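Local coordinates for glutamate racemase (Escherichia coli, PDB 2JFN), which belongs to the Asp/Glu/hydantoin racemase family of two-domain alpha/beta enzymes and is modelled here with glutamic acid and UDP-N-acetylmuramoyl-L-alanine bound, at residues F67-V72 / L100-E105; A74-V79 / F107-V112. All coordinates share one frame; numbering follows the deposited sequence.

Interaction 1: residues F67-V72 / L100-E105; sequences FIVERV and LPALRE. With UMA (uridine-5'-diphosphate-N-acetylmuramoyl-L-alanine), chain C.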
ATOM      1  N   PHE A  67      -2.572 -18.740  -1.249  1.00 32.84           N
ATOM      2  CA  PHE A  67      -1.442 -18.434  -2.117  1.00 31.99           C
ATOM      3  C   PHE A  67      -0.734 -17.178  -1.615  1.00 31.40           C
ATOM      4  O   PHE A  67       0.484 -17.171  -1.443  1.00 31.16           O
ATOM      5  CB  PHE A  67      -1.898 -18.195  -3.562  1.00 31.83           C
ATOM      6  CG  PHE A  67      -0.860 -17.512  -4.408  1.00 31.22           C
ATOM      7  CD1 PHE A  67       0.254 -18.210  -4.871  1.00 31.15           C
ATOM      8  CD2 PHE A  67      -0.950 -16.148  -4.665  1.00 31.38           C
ATOM      9  CE1 PHE A  67       1.270 -17.554  -5.576  1.00 30.97           C
ATOM     10  CE2 PHE A  67       0.063 -15.483  -5.369  1.00 31.33           C
ATOM     11  CZ  PHE A  67       1.173 -16.192  -5.823  1.00 30.62           C
ATOM     12  N   ILE A  68      -1.509 -16.120  -1.385  1.00 30.67           N
ATOM     13  CA  ILE A  68      -0.968 -14.846  -0.922  1.00 30.11           C
ATOM     14  C   ILE A  68      -0.063 -14.966   0.308  1.00 30.38           C
ATOM     15  O   ILE A  68       1.046 -14.427   0.323  1.00 29.53           O
ATOM     16  CB  ILE A  68      -2.103 -13.831  -0.612  1.00 29.93           C
ATOM     17  CG1 ILE A  68      -2.839 -13.461  -1.906  1.00 30.20           C
ATOM     18  CG2 ILE A  68      -1.526 -12.572   0.037  1.00 29.25           C
ATOM     19  CD1 ILE A  68      -3.907 -12.390  -1.733  1.00 30.32           C
ATOM     20  N   VAL A  69      -0.532 -15.663   1.340  1.00 30.39           N
ATOM     21  CA  VAL A  69       0.266 -15.821   2.552  1.00 30.68           C
ATOM     22  C   VAL A  69       1.610 -16.476   2.242  1.00 30.46           C
ATOM     23  O   VAL A  69       2.657 -15.962   2.640  1.00 30.83           O
ATOM     24  CB  VAL A  69      -0.477 -16.671   3.613  1.00 31.33           C
ATOM     25  CG1 VAL A  69       0.416 -16.884   4.833  1.00 31.13           C
ATOM     26  CG2 VAL A  69      -1.772 -15.970   4.021  1.00 31.78           C
ATOM     27  N   GLU A  70       1.578 -17.596   1.521  1.00 29.88           N
ATOM     28  CA  GLU A  70       2.798 -18.320   1.171  1.00 30.07           C
ATOM     29  C   GLU A  70       3.740 -17.476   0.317  1.00 28.57           C
ATOM     30  O   GLU A  70       4.961 -17.485   0.513  1.00 28.03           O
ATOM     31  CB  GLU A  70       2.470 -19.611   0.406  1.00 31.73           C
ATOM     32  CG  GLU A  70       1.722 -20.686   1.203  1.00 35.37           C
ATOM     33  CD  GLU A  70       2.463 -21.130   2.458  1.00 37.49           C
ATOM     34  OE1 GLU A  70       3.705 -21.280   2.410  1.00 39.42           O
ATOM     35  OE2 GLU A  70       1.798 -21.342   3.497  1.00 39.33           O
ATOM     36  N   ARG A  71       3.160 -16.759  -0.636  1.00 26.83           N
ATOM     37  CA  ARG A  71       3.926 -15.919  -1.548  1.00 25.52           C
ATOM     38  C   ARG A  71       4.641 -14.778  -0.834  1.00 24.66           C
ATOM     39  O   ARG A  71       5.836 -14.575  -1.037  1.00 24.09           O
ATOM     40  CB  ARG A  71       3.003 -15.358  -2.634  1.00 25.00           C
ATOM     41  CG  ARG A  71       3.691 -14.489  -3.678  1.00 24.55           C
ATOM     42  CD  ARG A  71       4.721 -15.266  -4.493  1.00 24.30           C
ATOM     43  NE  ARG A  71       5.247 -14.437  -5.579  1.00 24.43           N
ATOM     44  CZ  ARG A  71       6.251 -14.784  -6.376  1.00 24.76           C
ATOM     45  NH1 ARG A  71       6.860 -15.956  -6.219  1.00 24.34           N
ATOM     46  NH2 ARG A  71       6.656 -13.951  -7.325  1.00 24.54           N
ATOM     47  N   VAL A  72       3.918 -14.040   0.006  1.00 23.70           N
ATOM     48  CA  VAL A  72       4.530 -12.922   0.714  1.00 23.69           C
ATOM     49  C   VAL A  72       5.607 -13.406   1.688  1.00 23.44           C
ATOM     50  O   VAL A  72       6.647 -12.766   1.836  1.00 23.28           O
ATOM     51  CB  VAL A  72       3.468 -12.086   1.460  1.00 23.55           C
ATOM     52  CG1 VAL A  72       4.135 -10.931   2.190  1.00 23.48           C
ATOM     53  CG2 VAL A  72       2.445 -11.546   0.452  1.00 24.07           C
ATOM     54  N   LEU A 100       0.145 -11.102   8.036  1.00 32.41           N
ATOM     55  CA  LEU A 100       0.826 -10.699   9.264  1.00 31.86           C
ATOM     56  C   LEU A 100       1.153 -11.808  10.280  1.00 31.53           C
ATOM     57  O   LEU A 100       2.287 -11.914  10.740  1.00 31.21           O
ATOM     58  CB  LEU A 100       0.043  -9.567   9.936  1.00 31.39           C
ATOM     59  CG  LEU A 100      -0.055  -8.266   9.128  1.00 31.77           C
ATOM     60  CD1 LEU A 100      -0.731  -7.190   9.975  1.00 31.20           C
ATOM     61  CD2 LEU A 100       1.343  -7.796   8.715  1.00 31.65           C
ATOM     62  N   PRO A 101       0.169 -12.640  10.648  1.00 31.41           N
ATOM     63  CA  PRO A 101       0.477 -13.703  11.614  1.00 31.39           C
ATOM     64  C   PRO A 101       1.638 -14.593  11.165  1.00 31.01           C
ATOM     65  O   PRO A 101       2.566 -14.856  11.933  1.00 30.97           O
ATOM     66  CB  PRO A 101      -0.837 -14.474  11.703  1.00 31.54           C
ATOM     67  CG  PRO A 101      -1.855 -13.379  11.531  1.00 31.94           C
ATOM     68  CD  PRO A 101      -1.276 -12.584  10.371  1.00 31.74           C
ATOM     69  N   ALA A 102       1.580 -15.046   9.917  1.00 30.66           N
ATOM     70  CA  ALA A 102       2.609 -15.917   9.359  1.00 30.28           C
ATOM     71  C   ALA A 102       3.979 -15.249   9.302  1.00 29.99           C
ATOM     72  O   ALA A 102       5.004 -15.884   9.582  1.00 29.77           O
ATOM     73  CB  ALA A 102       2.194 -16.385   7.966  1.00 30.65           C
ATOM     74  N   LEU A 103       3.997 -13.970   8.942  1.00 29.36           N
ATOM     75  CA  LEU A 103       5.246 -13.220   8.857  1.00 28.42           C
ATOM     76  C   LEU A 103       5.844 -12.963  10.233  1.00 28.66           C
ATOM     77  O   LEU A 103       7.056 -13.053  10.420  1.00 27.90           O
ATOM     78  CB  LEU A 103       5.013 -11.887   8.151  1.00 27.97           C
ATOM     79  CG  LEU A 103       4.679 -11.983   6.660  1.00 27.49           C
ATOM     80  CD1 LEU A 103       4.160 -10.635   6.158  1.00 26.76           C
ATOM     81  CD2 LEU A 103       5.919 -12.418   5.887  1.00 26.64           C
ATOM     82  N   ARG A 104       4.991 -12.651  11.200  1.00 28.64           N
ATOM     83  CA  ARG A 104       5.467 -12.374  12.543  1.00 29.38           C
ATOM     84  C   ARG A 104       5.964 -13.630  13.239  1.00 29.24           C
ATOM     85  O   ARG A 104       6.770 -13.554  14.157  1.00 28.87           O
ATOM     86  CB  ARG A 104       4.366 -11.689  13.356  1.00 29.44           C
ATOM     87  CG  ARG A 104       4.184 -10.233  12.949  1.00 30.55           C
ATOM     88  CD  ARG A 104       2.911  -9.594  13.507  1.00 31.09           C
ATOM     89  NE  ARG A 104       2.849  -8.191  13.102  1.00 31.83           N
ATOM     90  CZ  ARG A 104       1.746  -7.445  13.096  1.00 31.39           C
ATOM     91  NH1 ARG A 104       0.585  -7.956  13.474  1.00 31.47           N
ATOM     92  NH2 ARG A 104       1.810  -6.185  12.698  1.00 30.99           N
ATOM     93  N   GLU A 105       5.487 -14.784  12.790  1.00 29.80           N
ATOM     94  CA  GLU A 105       5.918 -16.051  13.363  1.00 31.03           C
ATOM     95  C   GLU A 105       7.275 -16.451  12.788  1.00 30.44           C
ATOM     96  O   GLU A 105       8.160 -16.896  13.516  1.00 31.06           O
ATOM     97  CB  GLU A 105       4.899 -17.156  13.063  1.00 32.41           C
ATOM     98  CG  GLU A 105       5.438 -18.570  13.288  1.00 34.95           C
ATOM     99  CD  GLU A 105       5.820 -18.836  14.735  1.00 36.39           C
ATOM    100  OE1 GLU A 105       6.590 -19.797  14.984  1.00 37.63           O
ATOM    101  OE2 GLU A 105       5.349 -18.092  15.624  1.00 37.49           O
TER
HETATM  102  N1  UMA C1286      -2.343   2.226  10.412  1.00 29.94           N
HETATM  103  C2  UMA C1286      -2.039   0.899   9.819  1.00 29.32           C
HETATM  104  N3  UMA C1286      -0.949   0.241  10.368  1.00 29.55           N
HETATM  105  C4  UMA C1286      -0.140   0.718  11.411  1.00 29.59           C
HETATM  106  C5  UMA C1286      -0.509   2.084  11.972  1.00 29.56           C
HETATM  107  C6  UMA C1286      -1.562   2.749  11.455  1.00 29.26           C
HETATM  108  O2  UMA C1286      -2.679   0.399   8.907  1.00 29.70           O
HETATM  109  O4  UMA C1286       0.799   0.042  11.805  1.00 30.57           O
HETATM  110  C1B UMA C1286      -3.522   2.956   9.825  1.00 29.97           C
HETATM  111  C2B UMA C1286      -4.821   2.475  10.448  1.00 30.33           C
HETATM  112  O2' UMA C1286      -5.934   2.337   9.480  1.00 29.77           O
HETATM  113  C3B UMA C1286      -5.175   3.414  11.553  1.00 30.56           C
HETATM  114  C4B UMA C1286      -4.640   4.693  10.939  1.00 31.30           C
HETATM  115  O4B UMA C1286      -3.537   4.333  10.116  1.00 30.67           O
HETATM  116  O3B UMA C1286      -6.620   3.304  11.647  1.00 31.06           O
HETATM  117  C5B UMA C1286      -4.142   5.688  11.909  1.00 31.78           C
HETATM  118  O5B UMA C1286      -3.321   5.076  12.839  1.00 33.40           O
HETATM  119  PA  UMA C1286      -2.767   5.803  14.140  1.00 34.79           P
HETATM  120  O1A UMA C1286      -1.619   4.982  14.550  1.00 34.47           O
HETATM  121  O2A UMA C1286      -2.486   7.168  13.831  1.00 33.73           O
HETATM  122  O3A UMA C1286      -3.980   5.606  15.196  1.00 35.18           O
HETATM  123  PB  UMA C1286      -5.323   4.745  15.179  1.00 37.02           P
HETATM  124  O1B UMA C1286      -6.223   5.151  14.120  1.00 36.86           O
HETATM  125  O2B UMA C1286      -5.838   4.712  16.551  1.00 37.25           O
HETATM  126  O1' UMA C1286      -4.693   3.251  14.920  1.00 37.25           O
HETATM  127  C1' UMA C1286      -4.582   2.191  15.870  1.00 37.93           C
HETATM  128  C2' UMA C1286      -3.291   1.433  15.712  1.00 38.46           C
HETATM  129  N2' UMA C1286      -2.116   2.294  15.939  1.00 38.63           N
HETATM  130  C7' UMA C1286      -1.309   2.134  17.002  1.00 39.00           C
HETATM  131  O7' UMA C1286      -1.401   1.164  17.749  1.00 39.50           O
HETATM  132  C8' UMA C1286      -0.242   3.174  17.268  1.00 39.26           C
HETATM  133  C3' UMA C1286      -3.271   0.807  14.308  1.00 38.65           C
HETATM  134  O3' UMA C1286      -2.074  -0.025  14.130  1.00 39.05           O
HETATM  135  C4' UMA C1286      -4.528  -0.062  14.063  1.00 38.99           C
HETATM  136  O4' UMA C1286      -4.519  -0.606  12.758  1.00 39.14           O
HETATM  137  C5' UMA C1286      -5.792   0.774  14.281  1.00 39.08           C
HETATM  138  O5' UMA C1286      -5.743   1.349  15.642  1.00 38.34           O
HETATM  139  C6' UMA C1286      -7.078  -0.030  14.199  1.00 39.49           C
HETATM  140  O6' UMA C1286      -7.029  -1.125  15.102  1.00 40.33           O
HETATM  141  C18 UMA C1286      -1.565  -1.074  14.992  1.00 39.32           C
HETATM  142  C19 UMA C1286      -1.963  -2.449  14.567  1.00 39.68           C
HETATM  143  O18 UMA C1286      -2.106  -3.343  15.383  1.00 40.46           O
HETATM  144  C20 UMA C1286      -0.058  -0.829  15.212  1.00 39.34           C
HETATM  145  N4  UMA C1286      -2.137  -2.606  13.245  1.00 39.52           N
HETATM  146  C21 UMA C1286      -2.383  -3.881  12.557  1.00 39.62           C
HETATM  147  C22 UMA C1286      -1.382  -5.022  12.910  1.00 39.22           C
HETATM  148  O19 UMA C1286      -0.216  -4.686  13.219  1.00 39.54           O
HETATM  149  O20 UMA C1286      -1.780  -6.215  12.888  1.00 39.22           O
HETATM  150  C23 UMA C1286      -2.375  -3.649  11.041  1.00 39.39           C

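Interaction 2: residues A74-V79 / F107-V112; sequences AIVTAV and FDFPVV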
ATOM      1  N   ALA A  74       7.425 -16.045   1.268  1.00 22.61           N
ATOM      2  CA  ALA A  74       8.566 -16.433   0.436  1.00 22.36           C
ATOM      3  C   ALA A  74       9.349 -15.204  -0.045  1.00 22.47           C
ATOM      4  O   ALA A  74      10.580 -15.216  -0.081  1.00 21.70           O
ATOM      5  CB  ALA A  74       8.099 -17.259  -0.764  1.00 22.18           C
ATOM      6  N   ILE A  75       8.644 -14.141  -0.424  1.00 22.12           N
ATOM      7  CA  ILE A  75       9.338 -12.949  -0.878  1.00 22.33           C
ATOM      8  C   ILE A  75      10.145 -12.296   0.259  1.00 22.41           C
ATOM      9  O   ILE A  75      11.290 -11.899   0.056  1.00 22.76           O
ATOM     10  CB  ILE A  75       8.350 -11.926  -1.499  1.00 22.09           C
ATOM     11  CG1 ILE A  75       7.797 -12.487  -2.816  1.00 22.35           C
ATOM     12  CG2 ILE A  75       9.058 -10.589  -1.737  1.00 21.64           C
ATOM     13  CD1 ILE A  75       6.676 -11.661  -3.444  1.00 21.88           C
ATOM     14  N   VAL A  76       9.570 -12.194   1.455  1.00 22.98           N
ATOM     15  CA  VAL A  76      10.303 -11.581   2.568  1.00 22.84           C
ATOM     16  C   VAL A  76      11.496 -12.466   2.940  1.00 23.01           C
ATOM     17  O   VAL A  76      12.546 -11.985   3.355  1.00 22.66           O
ATOM     18  CB  VAL A  76       9.408 -11.390   3.817  1.00 23.18           C
ATOM     19  CG1 VAL A  76      10.249 -10.831   4.976  1.00 23.17           C
ATOM     20  CG2 VAL A  76       8.253 -10.431   3.491  1.00 22.52           C
ATOM     21  N   THR A  77      11.330 -13.771   2.783  1.00 23.25           N
ATOM     22  CA  THR A  77      12.410 -14.701   3.078  1.00 23.42           C
ATOM     23  C   THR A  77      13.578 -14.443   2.126  1.00 23.65           C
ATOM     24  O   THR A  77      14.741 -14.415   2.546  1.00 23.58           O
ATOM     25  CB  THR A  77      11.923 -16.148   2.925  1.00 23.36           C
ATOM     26  OG1 THR A  77      10.887 -16.385   3.885  1.00 23.52           O
ATOM     27  CG2 THR A  77      13.065 -17.139   3.158  1.00 23.84           C
ATOM     28  N   ALA A  78      13.262 -14.244   0.849  1.00 23.68           N
ATOM     29  CA  ALA A  78      14.282 -13.992  -0.164  1.00 24.18           C
ATOM     30  C   ALA A  78      14.971 -12.659   0.088  1.00 24.10           C
ATOM     31  O   ALA A  78      16.189 -12.548  -0.050  1.00 23.96           O
ATOM     32  CB  ALA A  78      13.659 -14.007  -1.561  1.00 24.04           C
ATOM     33  N   VAL A  79      14.201 -11.641   0.457  1.00 23.77           N
ATOM     34  CA  VAL A  79      14.806 -10.348   0.726  1.00 24.22           C
ATOM     35  C   VAL A  79      15.773 -10.471   1.903  1.00 24.69           C
ATOM     36  O   VAL A  79      16.897  -9.964   1.842  1.00 24.55           O
ATOM     37  CB  VAL A  79      13.750  -9.269   1.065  1.00 23.88           C
ATOM     38  CG1 VAL A  79      14.450  -7.970   1.429  1.00 23.31           C
ATOM     39  CG2 VAL A  79      12.823  -9.047  -0.129  1.00 23.95           C
ATOM     40  N   PHE A 107       9.637 -14.429  11.158  1.00 28.37           N
ATOM     41  CA  PHE A 107      10.729 -13.486  11.327  1.00 28.51           C
ATOM     42  C   PHE A 107      10.893 -12.866  12.700  1.00 28.85           C
ATOM     43  O   PHE A 107       9.943 -12.770  13.474  1.00 28.61           O
ATOM     44  CB  PHE A 107      10.621 -12.391  10.264  1.00 28.11           C
ATOM     45  CG  PHE A 107      10.556 -12.933   8.863  1.00 27.86           C
ATOM     46  CD1 PHE A 107       9.339 -13.038   8.197  1.00 27.53           C
ATOM     47  CD2 PHE A 107      11.708 -13.396   8.234  1.00 27.75           C
ATOM     48  CE1 PHE A 107       9.269 -13.604   6.924  1.00 27.08           C
ATOM     49  CE2 PHE A 107      11.650 -13.964   6.956  1.00 27.41           C
ATOM     50  CZ  PHE A 107      10.429 -14.068   6.304  1.00 27.01           C
ATOM     51  N   ASP A 108      12.121 -12.445  12.985  1.00 29.16           N
ATOM     52  CA  ASP A 108      12.442 -11.835  14.264  1.00 29.72           C
ATOM     53  C   ASP A 108      12.749 -10.357  14.165  1.00 29.83           C
ATOM     54  O   ASP A 108      13.648  -9.833  14.826  1.00 30.36           O
ATOM     55  CB  ASP A 108      13.591 -12.586  14.927  1.00 29.47           C
ATOM     56  CG  ASP A 108      13.180 -13.968  15.362  1.00 29.74           C
ATOM     57  OD1 ASP A 108      12.204 -14.068  16.137  1.00 29.19           O
ATOM     58  OD2 ASP A 108      13.813 -14.950  14.925  1.00 29.72           O
ATOM     59  N   PHE A 109      11.999  -9.691  13.305  1.00 29.48           N
ATOM     60  CA  PHE A 109      12.112  -8.255  13.149  1.00 29.36           C
ATOM     61  C   PHE A 109      10.661  -7.818  13.083  1.00 28.99           C
ATOM     62  O   PHE A 109       9.791  -8.582  12.656  1.00 28.79           O
ATOM     63  CB  PHE A 109      12.906  -7.869  11.888  1.00 28.81           C
ATOM     64  CG  PHE A 109      12.458  -8.557  10.635  1.00 29.18           C
ATOM     65  CD1 PHE A 109      11.259  -8.206  10.014  1.00 29.09           C
ATOM     66  CD2 PHE A 109      13.250  -9.548  10.059  1.00 28.19           C
ATOM     67  CE1 PHE A 109      10.859  -8.835   8.834  1.00 29.20           C
ATOM     68  CE2 PHE A 109      12.863 -10.182   8.885  1.00 28.87           C
ATOM     69  CZ  PHE A 109      11.664  -9.827   8.266  1.00 28.19           C
ATOM     70  N   PRO A 110      10.369  -6.600  13.546  1.00 29.04           N
ATOM     71  CA  PRO A 110       8.979  -6.147  13.510  1.00 29.02           C
ATOM     72  C   PRO A 110       8.405  -6.050  12.100  1.00 28.61           C
ATOM     73  O   PRO A 110       9.109  -5.719  11.147  1.00 28.77           O
ATOM     74  CB  PRO A 110       9.041  -4.801  14.233  1.00 28.79           C
ATOM     75  CG  PRO A 110      10.412  -4.311  13.913  1.00 29.59           C
ATOM     76  CD  PRO A 110      11.262  -5.548  14.060  1.00 28.89           C
ATOM     77  N   VAL A 111       7.124  -6.368  11.978  1.00 28.61           N
ATOM     78  CA  VAL A 111       6.442  -6.308  10.694  1.00 28.17           C
ATOM     79  C   VAL A 111       5.268  -5.349  10.827  1.00 28.51           C
ATOM     80  O   VAL A 111       4.465  -5.468  11.748  1.00 28.55           O
ATOM     81  CB  VAL A 111       5.915  -7.693  10.267  1.00 27.94           C
ATOM     82  CG1 VAL A 111       5.223  -7.595   8.905  1.00 26.91           C
ATOM     83  CG2 VAL A 111       7.074  -8.702  10.213  1.00 27.23           C
ATOM     84  N   VAL A 112       5.182  -4.393   9.912  1.00 28.78           N
ATOM     85  CA  VAL A 112       4.097  -3.422   9.932  1.00 29.08           C
ATOM     86  C   VAL A 112       3.071  -3.792   8.877  1.00 29.49           C
ATOM     87  O   VAL A 112       3.425  -4.162   7.754  1.00 29.47           O
ATOM     88  CB  VAL A 112       4.624  -1.993   9.661  1.00 29.31           C
ATOM     89  CG1 VAL A 112       3.470  -1.001   9.591  1.00 29.34           C
ATOM     90  CG2 VAL A 112       5.581  -1.593  10.753  1.00 28.86           C
TER

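Interaction 1: residues F67-V72 / L100-E105
Val69 and Ala102 mark the closest approach of two helical segments, 67-72 and 100-105, their CA atoms 7.2 Å apart, while the CA atoms of Val72 and Leu103 lie 8.2 Å apart. One branch of each valine carries the contact. With CG1 anti to the backbone N (chi1 177°), Val69 lays this methyl against Ala102 CB at 3.6 Å. Val72 turns its CG1 to Leu103 CD1, 4.0 Å away, and the two side chains cross at about a right angle. Val73 extends the seam, touching both Ala102 and Leu103. Arg104 serves the bound UDP-N-acetylmuramoyl-L-alanine instead. Its chain is extended from CG to NE, and the guanidinium meets the ligand carboxylate edge-on, with C22 in its plane and the carboxylate somewhat twisted against it. Arg104 NH2 donates to ligand O19 at 2.6 Å (160°), and Arg104 NH1 to ligand O20 at 3.0 Å (164°). Leu100 CB lies over one guanidinium face, and Leu100 CD1 comes within 3.2 Å of ligand O20. Between the two segments the contact is thus apolar, methyl against methyl, whereas the paired, nearly straight bonds of Arg104 would favour an ionised ligand carboxylate.

Interaction 2: residues A74-V79 / F107-V112
Thr77 and Phe107 are the closest pair along the backbones of helical segment 74-79 and segment 107-112, yet Val76 makes the densest packing. Its CG1, held anti to the backbone N (chi1 176°), points over one face of the Phe107 ring in a CH-pi contact, 3.7 Å from the centroid and 23° off the ring normal. Val76 CG1 also lies at the edge of the Phe109 ring, near its plane, 3.7 Å from Phe109 CZ. A single methyl therefore meets one aromatic ring by its face and a second by its rim. Phe107 CB also sits over one face of the Phe109 ring. Farther along helix 65-82, Gln80 touches both side chains.

The side nearer solvent is at Thr77, which is partly exposed and buries less surface than Val76, although its OG1 comes within 3.4 Å of Phe107 CZ. Here the hydroxyl oxygen stands at the edge of the Phe107 ring, and the side chains cross at about a right angle. The polar needs of this hydroxyl are met elsewhere, by hydrogen bonds to the carbonyl O of Val73 and to Lys106 NZ.

Phe107 is the first residue to leave helical geometry after helix 93-106, and strand 111-112 then pairs in parallel with strand 87-90. The arrangement belongs to a right-handed beta-alpha-beta crossover of an alpha-beta-alpha sandwich, in which the turn from helix to strand packs its aromatic residues against the neighbouring helix of the same layer.

How the interactions relate
The centres of interactions 1 and 2 lie 9 Å apart, and both contacts use helix 65-82, which gives segment 67-72 to the first and segment 74-79 to the second. Their partners, 100-105 and 107-112, also follow one another, from helix 93-106 into strand 111-112, so the segments alternate along the chain and the same two runs are matched in the same order. Leu103 CD2 packs on Val76 CG2 at 3.9 Å, bridging the two contacts. Together they form a continuous apolar seam beside the mixed sheet. On its ligand side a probable hydrogen bond from Arg104 NH2 to Val111 O joins the two contacts, near the UDP-N-acetylmuramoyl-L-alanine pocket to which Leu100, Arg104 and Val112 all contribute.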